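Local coordinates for protein gamma-glutamyl-gamma-aminobutyraldehyde dehydrogenase (Burkholderia cenocepacia, PDB 4LIH) that probably oxidises gamma-glutamyl-gamma-aminobutyraldehyde and perhaps other aldehydes to carboxylic acids, with NAD(P)+ as the acceptor, at residues 25-30 against 34-39; 43-48 against 203-208; 65-70 against 235-240; 198-201 against 207-210. All blocks are in the same frame, centred on the assembly; numbering follows the deposited sequence.

Contact 1. Residues 25-30 against 34-39; sequences EIEGRA and GASRDA
Arg29 and Ser36 meet across the mouth of a small antiparallel beta hairpin near the N-terminus, formed by strands 30-32 and 35-37. The CB of Ser36 sits over the centre of one face of the Arg29 guanidinium, 3.5 Å from CZ. That plane is held from within its own segment: Glu27 takes NE and NH2 side-on, one carboxylate oxygen to each, in a salt bridge whose acceptors lie nearly in the guanidinium plane. Glu27 OE2 also accepts from the backbone N of Arg29, at 2.9 Å, so the carboxylate ties down the main chain as well as the side chain. The bend of Arg29 at chi3 (-67°) folds its head back toward Glu27, and the aliphatic part of the chain passes Asp38, with CG 3.3 Å from OD1. The charged ends of Arg29 and Asp38 do not touch; NE and OD1 are 4.9 Å apart, and any attraction there is probably modest.

Ala30 brings the backbone into register with Arg37. The N of Arg37 donates to the O of Ala30 at 2.8 Å, and the CA of Ser36 makes a CA-H...O contact to the same oxygen. On the helix 206-218 side, Glu27 and Ser36 both touch Gln213. A water completes the join, 3.0 Å from Arg29 O, to which it donates, and 2.7 Å from Ser36 OG.

Contact 2. Residues 43-48 against 203-208; sequences RTFDCV and KSPLTA
Phe45 carries its ring with CG between the backbone N and the carbonyl carbon, chi1 70°, while Cys47, two residues on, has SG anti to its backbone N at 177°. Both residues point at the other segment, and these torsions place the ring and the sulfur at Pro205 and Leu206, where the chain enters helix 206-218. The proline ring and the phenylalanine approach from opposite directions. The outermost carbon of the aromatic ring does the touching: CZ of Phe45 lies 3.9 Å from CG of Pro205 and slightly farther from its CB, and the pyrrolidine comes in obliquely.

Cys47 fits beside the same proline. Its SG is 4.1 Å from Pro205 CG, and on the Leu206 side it meets the fork of the side chain, 3.9 Å from CG and at much the same distance from both methyls. Here one face of a two-stranded antiparallel hairpin, strands 44-48 and 55-60, is packed against the start of a helix that belongs to the Rossmann-like half of the aldehyde dehydrogenase fold. No hydrogen bond crosses between the two segments, so side-chain packing makes the join.

Polar anchoring comes from the surroundings. Asp116 of helix 106-117 accepts from the N of Leu206 through OD2 and also touches Cys47 and Pro205, which places a carboxylate at the beginning of the helix. Val59, on the partner strand of the hairpin, packs against both Phe45 and Cys47, and Ile26 touches Leu206.

Contact 3. Residues 65-70 against 235-240; sequences ADVNAA and GKLLAL
Two helices of the Rossmann-like half of the fold, 64-80 and 232-240, pack through one valine set against two successive leucines. The contact is carried by CG1 of Val67, which stands anti to the backbone N (chi1 166°) and reaches toward the second helix. There it meets CD2 of Leu238 at 3.7 Å, with CG of the same leucine at 4.0 Å, and touches CB of Leu237 at 4.2 Å. The valine methyl therefore lies against the branched end of Leu238 but against the root of the Leu237 side chain. Leu238 leaves its backbone to the flank, and its end then turns in to the valine, the two side chains crossing at a slant.

No hydrogen bond passes between the segments. Beyond them, Val228 packs on Val67 and Ala70, while Val197 of strand 195-199 touches Ala70 and Leu238, so both helices rest on the same strand. Asn68 OD1 is hydrogen-bonded to NE2 of His241, just past the end of the second segment. Helices laid in this way against a sheet whose central strands run parallel belong to the alpha/beta layering of a Rossmann-like domain.

Contact 4. Residues 198-201 against 207-210; sequences LKPS and TAIR
Leu198 and Pro200, at the end of strand 195-199, receive Ala208 of helix 206-218, and the contact lies within the beta-alpha-beta unit of strand 195-199, helix 206-218 and strand 225-227. Along the helix, Thr207 comes first and takes no part in the packing on the strand end; its OG1 is hydrogen-bonded to Glu113 OE1, and it packs on Pro178 and Ile179 of helix 178-191.

Ala208 makes the contact. Its single methyl points at the strand end and meets two side chains roughly at right angles to each other. One is the proline ring, with Ala208 CB 3.7 Å from Pro200 CB and 3.8 Å from Pro200 CG. The other is a leucine methyl, CD2 of Leu198, 4.0 Å from the same Ala208 CB. The leucine reaches it because CG is anti to the backbone N (chi1 176°), which sends the branch out toward the helix. With so small a side chain at this position, the helix backbone can come close: the CA atoms of Pro200 and Ala208 are 6.5 Å apart. Val227 of the third element touches Leu198, Pro200 and Ala208 alike.

Ile209 follows, directed to the flank, where it packs on Glu27 and Pro229. Arg210 turns to the far side of the helix, with a salt bridge from NE to Glu108. Lys199 points away from the helix; its NZ is hydrogen-bonded to Gly230 O and Ala231 O, and it donates to the O of Pro200 at 2.9 Å, from above the carbonyl plane.

How the contacts relate
Helix 206-218 ties three of the contacts together. Contacts 2 and 4 share Thr207 and Ala208, their centres about 8 Å apart, and Pro205 CA lies 4.0 Å from Pro200 CB. Contact 1 rests on the same helix: CG2 of Ile26 is 3.6 Å from CD2 of Leu206, and Ile209 packs on the carbonyl oxygens of Glu27, Gly28 and Arg29. Contact 3 meets contact 4 at strand 195-199, where CD1 of Leu238 is 4.0 Å from CB of Lys199, and it also meets contact 1, with Arg37 NH1 3.7 Å from Ala69 CB. Contacts 2 and 3 do not touch. All four lie away from the predicted active-site residue Glu274.

Contact 1. Residues 25-30 against 34-39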
loop_
_atom_site.group_PDB
_atom_site.type_symbol
_atom_site.label_atom_id
_atom_site.label_comp_id
_atom_site.label_asym_id
_atom_site.label_seq_id
_atom_site.Cartn_x
_atom_site.Cartn_y
_atom_site.Cartn_z
ATOM N N GLU A 25 -15.113 5.078 45.152
ATOM C CA GLU A 25 -15.391 3.648 45.283
ATOM C C GLU A 25 -14.489 2.886 44.298
ATOM O O GLU A 25 -14.600 3.092 43.098
ATOM C CB GLU A 25 -16.857 3.345 44.935
ATOM C CG GLU A 25 -17.889 4.149 45.711
ATOM C CD GLU A 25 -18.146 3.614 47.108
ATOM O OE1 GLU A 25 -17.296 2.871 47.661
ATOM O OE2 GLU A 25 -19.213 3.959 47.687
ATOM N N ILE A 26 -13.625 2.007 44.778
ATOM C CA ILE A 26 -12.664 1.315 43.888
ATOM C C ILE A 26 -13.135 -0.124 43.694
ATOM O O ILE A 26 -13.294 -0.860 44.671
ATOM C CB ILE A 26 -11.255 1.274 44.501
ATOM C CG1 ILE A 26 -10.693 2.685 44.684
ATOM C CG2 ILE A 26 -10.319 0.440 43.614
ATOM C CD1 ILE A 26 -9.321 2.769 45.320
ATOM N N GLU A 27 -13.319 -0.534 42.440
ATOM C CA GLU A 27 -13.673 -1.921 42.114
ATOM C C GLU A 27 -12.404 -2.786 42.028
ATOM O O GLU A 27 -11.498 -2.455 41.248
ATOM C CB GLU A 27 -14.397 -1.988 40.782
ATOM C CG GLU A 27 -14.713 -3.415 40.342
ATOM C CD GLU A 27 -15.609 -4.138 41.324
ATOM O OE1 GLU A 27 -16.822 -3.785 41.345
ATOM O OE2 GLU A 27 -15.110 -5.026 42.076
ATOM N N GLY A 28 -12.376 -3.889 42.807
ATOM C CA GLY A 28 -11.224 -4.790 42.884
ATOM C C GLY A 28 -11.422 -6.168 42.279
ATOM O O GLY A 28 -10.458 -6.944 42.145
ATOM N N ARG A 29 -12.642 -6.482 41.867
ATOM C CA ARG A 29 -12.900 -7.788 41.269
ATOM C C ARG A 29 -12.345 -7.940 39.836
ATOM O O ARG A 29 -12.182 -6.971 39.115
ATOM C CB ARG A 29 -14.391 -8.083 41.287
ATOM C CG ARG A 29 -14.924 -8.326 42.722
ATOM C CD ARG A 29 -16.441 -8.460 42.793
ATOM N NE ARG A 29 -17.083 -7.200 42.456
ATOM C CZ ARG A 29 -18.391 -7.017 42.250
ATOM N NH1 ARG A 29 -19.221 -8.018 42.276
ATOM N NH2 ARG A 29 -18.850 -5.815 41.950
ATOM N N ALA A 30 -12.044 -9.192 39.467
ATOM C CA ALA A 30 -11.807 -9.596 38.088
ATOM C C ALA A 30 -13.020 -9.285 37.257
ATOM O O ALA A 30 -14.152 -9.238 37.777
ATOM C CB ALA A 30 -11.546 -11.087 38.013
ATOM N N GLY A 34 -18.315 -10.893 30.958
ATOM C CA GLY A 34 -19.381 -9.890 31.144
ATOM C C GLY A 34 -19.781 -9.498 32.553
ATOM O O GLY A 34 -20.798 -8.808 32.737
ATOM N N ALA A 35 -18.987 -9.878 33.550
ATOM C CA ALA A 35 -19.323 -9.609 34.943
ATOM C C ALA A 35 -18.135 -9.566 35.865
ATOM O O ALA A 35 -17.143 -10.292 35.678
ATOM C CB ALA A 35 -20.300 -10.676 35.427
ATOM N N SER A 36 -18.231 -8.734 36.888
ATOM C CA SER A 36 -17.250 -8.742 37.952
ATOM C C SER A 36 -17.328 -10.074 38.715
ATOM O O SER A 36 -18.417 -10.619 38.901
ATOM C CB SER A 36 -17.414 -7.539 38.888
ATOM O OG SER A 36 -17.290 -6.335 38.169
ATOM N N ARG A 37 -16.173 -10.626 39.096
ATOM C CA ARG A 37 -16.121 -11.892 39.837
ATOM C C ARG A 37 -15.038 -11.838 40.865
ATOM O O ARG A 37 -13.954 -11.297 40.594
ATOM C CB ARG A 37 -15.767 -13.049 38.912
ATOM C CG ARG A 37 -16.793 -13.405 37.880
ATOM C CD ARG A 37 -16.277 -14.614 37.111
ATOM N NE ARG A 37 -17.144 -14.935 35.985
ATOM C CZ ARG A 37 -17.093 -16.084 35.320
ATOM N NH1 ARG A 37 -16.251 -17.036 35.689
ATOM N NH2 ARG A 37 -17.917 -16.292 34.308
ATOM N N ASP A 38 -15.287 -12.433 42.033
ATOM C CA ASP A 38 -14.192 -12.662 42.966
ATOM C C ASP A 38 -13.307 -13.756 42.375
ATOM O O ASP A 38 -13.777 -14.538 41.550
ATOM C CB ASP A 38 -14.719 -13.067 44.349
ATOM C CG ASP A 38 -15.445 -11.928 45.044
ATOM O OD1 ASP A 38 -14.972 -10.772 44.968
ATOM O OD2 ASP A 38 -16.510 -12.196 45.637
ATOM N N ALA A 39 -12.030 -13.792 42.772
ATOM C CA ALA A 39 -11.142 -14.908 42.420
ATOM C C ALA A 39 -11.589 -16.179 43.151
ATOM O O ALA A 39 -12.133 -16.107 44.246
ATOM C CB ALA A 39 -9.723 -14.597 42.801
HETATM O O HOH W 1 -14.640 -5.896 37.750
#

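Contact 2. Residues 43-48 against 203-208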
loop_
_atom_site.group_PDB
_atom_site.type_symbol
_atom_site.label_atom_id
_atom_site.label_comp_id
_atom_site.label_asym_id
_atom_site.label_seq_id
_atom_site.Cartn_x
_atom_site.Cartn_y
_atom_site.Cartn_z
ATOM N N ARG A 43 -9.560 -15.339 46.962
ATOM C CA ARG A 43 -8.192 -14.890 47.061
ATOM C C ARG A 43 -8.082 -13.424 46.703
ATOM O O ARG A 43 -8.629 -12.993 45.698
ATOM C CB ARG A 43 -7.322 -15.652 46.080
ATOM C CG ARG A 43 -7.236 -17.132 46.324
ATOM C CD ARG A 43 -6.747 -17.869 45.102
ATOM N NE ARG A 43 -5.532 -17.272 44.560
ATOM C CZ ARG A 43 -4.593 -17.948 43.927
ATOM N NH1 ARG A 43 -4.725 -19.255 43.732
ATOM N NH2 ARG A 43 -3.515 -17.316 43.493
ATOM N N THR A 44 -7.349 -12.670 47.496
ATOM C CA THR A 44 -7.086 -11.290 47.128
ATOM C C THR A 44 -5.649 -10.925 47.431
ATOM O O THR A 44 -4.951 -11.626 48.166
ATOM C CB THR A 44 -8.019 -10.310 47.859
ATOM O OG1 THR A 44 -7.834 -10.422 49.269
ATOM C CG2 THR A 44 -9.481 -10.564 47.527
ATOM N N PHE A 45 -5.216 -9.829 46.834
ATOM C CA PHE A 45 -4.013 -9.127 47.239
ATOM C C PHE A 45 -4.372 -7.685 47.579
ATOM O O PHE A 45 -5.415 -7.196 47.145
ATOM C CB PHE A 45 -2.925 -9.221 46.177
ATOM C CG PHE A 45 -3.185 -8.451 44.896
ATOM C CD1 PHE A 45 -2.814 -7.126 44.779
ATOM C CD2 PHE A 45 -3.680 -9.091 43.773
ATOM C CE1 PHE A 45 -2.987 -6.444 43.579
ATOM C CE2 PHE A 45 -3.892 -8.406 42.587
ATOM C CZ PHE A 45 -3.546 -7.076 42.487
ATOM N N ASP A 46 -3.554 -7.054 48.418
ATOM C CA ASP A 46 -3.729 -5.643 48.801
ATOM C C ASP A 46 -3.076 -4.753 47.760
ATOM O O ASP A 46 -1.862 -4.824 47.491
ATOM C CB ASP A 46 -3.107 -5.319 50.160
ATOM C CG ASP A 46 -3.878 -5.900 51.332
ATOM O OD1 ASP A 46 -5.004 -6.437 51.196
ATOM O OD2 ASP A 46 -3.329 -5.772 52.420
ATOM N N CYS A 47 -3.906 -3.916 47.167
ATOM C CA CYS A 47 -3.463 -2.919 46.229
ATOM C C CYS A 47 -3.047 -1.663 46.973
ATOM O O CYS A 47 -3.892 -0.902 47.513
ATOM C CB CYS A 47 -4.583 -2.633 45.277
ATOM S SG CYS A 47 -4.260 -1.346 44.049
ATOM N N VAL A 48 -1.732 -1.463 47.010
ATOM C CA VAL A 48 -1.101 -0.421 47.823
ATOM C C VAL A 48 -0.658 0.756 46.956
ATOM O O VAL A 48 -0.249 0.578 45.817
ATOM C CB VAL A 48 0.132 -0.972 48.575
ATOM C CG1 VAL A 48 0.756 0.088 49.471
ATOM C CG2 VAL A 48 -0.247 -2.181 49.401
ATOM N N LYS A 203 1.116 -4.710 40.518
ATOM C CA LYS A 203 1.423 -3.374 40.970
ATOM C C LYS A 203 0.471 -2.288 40.420
ATOM O O LYS A 203 0.553 -1.138 40.857
ATOM C CB LYS A 203 2.856 -2.998 40.626
ATOM C CG LYS A 203 3.923 -3.865 41.260
ATOM C CD LYS A 203 5.322 -3.280 41.107
ATOM C CE LYS A 203 6.417 -4.350 40.897
ATOM N NZ LYS A 203 6.751 -5.077 42.138
ATOM N N SER A 204 -0.404 -2.635 39.470
ATOM C CA SER A 204 -1.314 -1.631 38.905
ATOM C C SER A 204 -2.544 -2.236 38.227
ATOM O O SER A 204 -2.687 -2.156 37.020
ATOM C CB SER A 204 -0.545 -0.823 37.859
ATOM O OG SER A 204 0.014 -1.679 36.879
ATOM N N PRO A 205 -3.417 -2.863 38.990
ATOM C CA PRO A 205 -4.559 -3.518 38.430
ATOM C C PRO A 205 -5.769 -2.635 38.135
ATOM O O PRO A 205 -6.672 -3.103 37.437
ATOM C CB PRO A 205 -4.944 -4.482 39.554
ATOM C CG PRO A 205 -4.635 -3.698 40.772
ATOM C CD PRO A 205 -3.318 -3.117 40.447
ATOM N N LEU A 206 -5.856 -1.454 38.758
ATOM C CA LEU A 206 -7.166 -0.759 38.865
ATOM C C LEU A 206 -7.798 -0.228 37.555
ATOM O O LEU A 206 -9.015 -0.431 37.324
ATOM C CB LEU A 206 -7.130 0.370 39.923
ATOM C CG LEU A 206 -6.719 -0.067 41.361
ATOM C CD1 LEU A 206 -6.763 1.091 42.339
ATOM C CD2 LEU A 206 -7.617 -1.193 41.816
ATOM N N THR A 207 -7.030 0.474 36.734
ATOM C CA THR A 207 -7.599 1.027 35.493
ATOM C C THR A 207 -8.003 -0.078 34.521
ATOM O O THR A 207 -8.983 0.074 33.807
ATOM C CB THR A 207 -6.721 2.115 34.812
ATOM O OG1 THR A 207 -5.385 1.638 34.549
ATOM C CG2 THR A 207 -6.677 3.348 35.666
ATOM N N ALA A 208 -7.255 -1.183 34.501
ATOM C CA ALA A 208 -7.594 -2.327 33.673
ATOM C C ALA A 208 -8.992 -2.810 34.019
ATOM O O ALA A 208 -9.852 -2.993 33.147
ATOM C CB ALA A 208 -6.604 -3.461 33.907
#

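Contact 3. Residues 65-70 against 235-240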
loop_
_atom_site.group_PDB
_atom_site.type_symbol
_atom_site.label_atom_id
_atom_site.label_comp_id
_atom_site.label_asym_id
_atom_site.label_seq_id
_atom_site.Cartn_x
_atom_site.Cartn_y
_atom_site.Cartn_z
ATOM N N ALA A 65 -8.016 -21.454 38.080
ATOM C CA ALA A 65 -9.439 -21.615 37.802
ATOM C C ALA A 65 -9.926 -20.399 37.046
ATOM O O ALA A 65 -10.662 -20.513 36.065
ATOM C CB ALA A 65 -10.262 -21.805 39.076
ATOM N N ASP A 66 -9.492 -19.231 37.507
ATOM C CA ASP A 66 -9.950 -17.959 36.927
ATOM C C ASP A 66 -9.381 -17.674 35.542
ATOM O O ASP A 66 -10.102 -17.197 34.677
ATOM C CB ASP A 66 -9.623 -16.791 37.859
ATOM C CG ASP A 66 -9.990 -17.078 39.309
ATOM O OD1 ASP A 66 -11.159 -17.048 39.610
ATOM O OD2 ASP A 66 -9.107 -17.367 40.142
ATOM N N VAL A 67 -8.088 -17.934 35.348
ATOM C CA VAL A 67 -7.477 -17.833 34.006
ATOM C C VAL A 67 -8.257 -18.763 33.076
ATOM O O VAL A 67 -8.659 -18.348 31.985
ATOM C CB VAL A 67 -5.996 -18.219 33.995
ATOM C CG1 VAL A 67 -5.496 -18.427 32.566
ATOM C CG2 VAL A 67 -5.172 -17.127 34.679
ATOM N N ASN A 68 -8.522 -20.000 33.518
ATOM C CA ASN A 68 -9.231 -20.932 32.653
ATOM C C ASN A 68 -10.644 -20.464 32.310
ATOM O O ASN A 68 -11.061 -20.609 31.168
ATOM C CB ASN A 68 -9.292 -22.337 33.240
ATOM C CG ASN A 68 -8.008 -23.110 33.065
ATOM O OD1 ASN A 68 -7.095 -22.760 32.289
ATOM N ND2 ASN A 68 -7.932 -24.202 33.810
ATOM N N ALA A 69 -11.369 -19.885 33.284
ATOM C CA ALA A 69 -12.689 -19.336 33.003
ATOM C C ALA A 69 -12.643 -18.199 31.945
ATOM O O ALA A 69 -13.494 -18.159 31.021
ATOM C CB ALA A 69 -13.341 -18.841 34.281
ATOM N N ALA A 70 -11.635 -17.315 32.075
ATOM C CA ALA A 70 -11.445 -16.172 31.172
ATOM C C ALA A 70 -11.120 -16.657 29.770
ATOM O O ALA A 70 -11.730 -16.232 28.818
ATOM C CB ALA A 70 -10.339 -15.268 31.683
ATOM N N GLY A 235 -0.019 -14.824 34.440
ATOM C CA GLY A 235 0.850 -14.612 33.263
ATOM C C GLY A 235 1.552 -15.857 32.714
ATOM O O GLY A 235 1.523 -16.104 31.513
ATOM N N LYS A 236 2.130 -16.681 33.588
ATOM C CA LYS A 236 2.593 -18.032 33.219
ATOM C C LYS A 236 1.529 -18.848 32.560
ATOM O O LYS A 236 1.760 -19.476 31.535
ATOM C CB LYS A 236 3.033 -18.867 34.444
ATOM C CG LYS A 236 4.259 -18.321 35.136
ATOM C CD LYS A 236 4.586 -19.093 36.414
ATOM C CE LYS A 236 5.739 -18.414 37.136
ATOM N NZ LYS A 236 6.335 -19.240 38.232
ATOM N N LEU A 237 0.362 -18.901 33.195
ATOM C CA LEU A 237 -0.652 -19.825 32.780
ATOM C C LEU A 237 -1.167 -19.396 31.421
ATOM O O LEU A 237 -1.516 -20.225 30.621
ATOM C CB LEU A 237 -1.780 -19.918 33.820
ATOM C CG LEU A 237 -1.431 -20.566 35.189
ATOM C CD1 LEU A 237 -2.549 -20.269 36.179
ATOM C CD2 LEU A 237 -1.228 -22.073 35.124
ATOM N N LEU A 238 -1.220 -18.101 31.170
ATOM C CA LEU A 238 -1.625 -17.612 29.848
ATOM C C LEU A 238 -0.557 -17.931 28.773
ATOM O O LEU A 238 -0.890 -18.263 27.648
ATOM C CB LEU A 238 -1.961 -16.114 29.892
ATOM C CG LEU A 238 -3.262 -15.738 30.617
ATOM C CD1 LEU A 238 -3.375 -14.246 30.938
ATOM C CD2 LEU A 238 -4.475 -16.155 29.815
ATOM N N ALA A 239 0.723 -17.864 29.130
ATOM C CA ALA A 239 1.749 -18.212 28.179
ATOM C C ALA A 239 1.748 -19.704 27.876
ATOM O O ALA A 239 2.038 -20.115 26.739
ATOM C CB ALA A 239 3.113 -17.693 28.630
ATOM N N LEU A 240 1.329 -20.517 28.842
ATOM C CA LEU A 240 1.256 -21.979 28.665
ATOM C C LEU A 240 -0.052 -22.491 28.074
ATOM O O LEU A 240 -0.131 -23.641 27.639
ATOM C CB LEU A 240 1.463 -22.699 30.021
ATOM C CG LEU A 240 2.873 -22.594 30.579
ATOM C CD1 LEU A 240 2.914 -22.851 32.087
ATOM C CD2 LEU A 240 3.760 -23.588 29.817
#

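Contact 4. Residues 198-201 against 207-210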
loop_
_atom_site.group_PDB
_atom_site.type_symbol
_atom_site.label_atom_id
_atom_site.label_comp_id
_atom_site.label_asym_id
_atom_site.label_seq_id
_atom_site.Cartn_x
_atom_site.Cartn_y
_atom_site.Cartn_z
ATOM N N LEU A 198 -6.726 -9.895 29.379
ATOM C CA LEU A 198 -5.708 -8.980 29.855
ATOM C C LEU A 198 -5.329 -9.275 31.327
ATOM O O LEU A 198 -6.197 -9.449 32.178
ATOM C CB LEU A 198 -6.201 -7.566 29.733
ATOM C CG LEU A 198 -5.367 -6.390 30.254
ATOM C CD1 LEU A 198 -4.242 -6.129 29.321
ATOM C CD2 LEU A 198 -6.286 -5.172 30.331
ATOM N N LYS A 199 -4.032 -9.331 31.584
ATOM C CA LYS A 199 -3.474 -9.583 32.902
ATOM C C LYS A 199 -2.646 -8.355 33.251
ATOM O O LYS A 199 -1.491 -8.230 32.825
ATOM C CB LYS A 199 -2.628 -10.848 32.907
ATOM C CG LYS A 199 -2.645 -11.621 34.235
ATOM C CD LYS A 199 -2.075 -10.830 35.409
ATOM C CE LYS A 199 -0.567 -10.775 35.362
ATOM N NZ LYS A 199 0.070 -9.996 36.458
ATOM N N PRO A 200 -3.232 -7.421 34.003
ATOM C CA PRO A 200 -2.510 -6.234 34.450
ATOM C C PRO A 200 -1.484 -6.577 35.546
ATOM O O PRO A 200 -1.591 -7.638 36.138
ATOM C CB PRO A 200 -3.639 -5.347 34.978
ATOM C CG PRO A 200 -4.654 -6.327 35.487
ATOM C CD PRO A 200 -4.636 -7.407 34.461
ATOM N N SER A 201 -0.482 -5.728 35.748
ATOM C CA SER A 201 0.537 -5.968 36.795
ATOM C C SER A 201 -0.153 -5.985 38.137
ATOM O O SER A 201 -1.077 -5.226 38.335
ATOM C CB SER A 201 1.645 -4.885 36.737
ATOM O OG SER A 201 2.538 -4.980 37.859
ATOM N N THR A 207 -7.030 0.474 36.734
ATOM C CA THR A 207 -7.599 1.027 35.493
ATOM C C THR A 207 -8.003 -0.078 34.521
ATOM O O THR A 207 -8.983 0.074 33.807
ATOM C CB THR A 207 -6.721 2.115 34.812
ATOM O OG1 THR A 207 -5.385 1.638 34.549
ATOM C CG2 THR A 207 -6.677 3.348 35.666
ATOM N N ALA A 208 -7.255 -1.183 34.501
ATOM C CA ALA A 208 -7.594 -2.327 33.673
ATOM C C ALA A 208 -8.992 -2.810 34.019
ATOM O O ALA A 208 -9.852 -2.993 33.147
ATOM C CB ALA A 208 -6.604 -3.461 33.907
ATOM N N ILE A 209 -9.164 -3.069 35.318
ATOM C CA ILE A 209 -10.439 -3.485 35.873
ATOM C C ILE A 209 -11.520 -2.491 35.492
ATOM O O ILE A 209 -12.566 -2.882 34.981
ATOM C CB ILE A 209 -10.362 -3.658 37.416
ATOM C CG1 ILE A 209 -9.452 -4.832 37.785
ATOM C CG2 ILE A 209 -11.764 -3.869 37.980
ATOM C CD1 ILE A 209 -9.241 -5.092 39.258
ATOM N N ARG A 210 -11.284 -1.211 35.737
ATOM C CA ARG A 210 -12.285 -0.190 35.454
ATOM C C ARG A 210 -12.719 -0.173 33.986
ATOM O O ARG A 210 -13.929 -0.150 33.706
ATOM C CB ARG A 210 -11.809 1.209 35.897
ATOM C CG ARG A 210 -12.876 2.302 35.860
ATOM C CD ARG A 210 -14.055 1.907 36.751
ATOM N NE ARG A 210 -15.137 2.917 36.749
ATOM C CZ ARG A 210 -16.343 2.803 36.184
ATOM N NH1 ARG A 210 -16.757 1.699 35.584
ATOM N NH2 ARG A 210 -17.178 3.824 36.247
#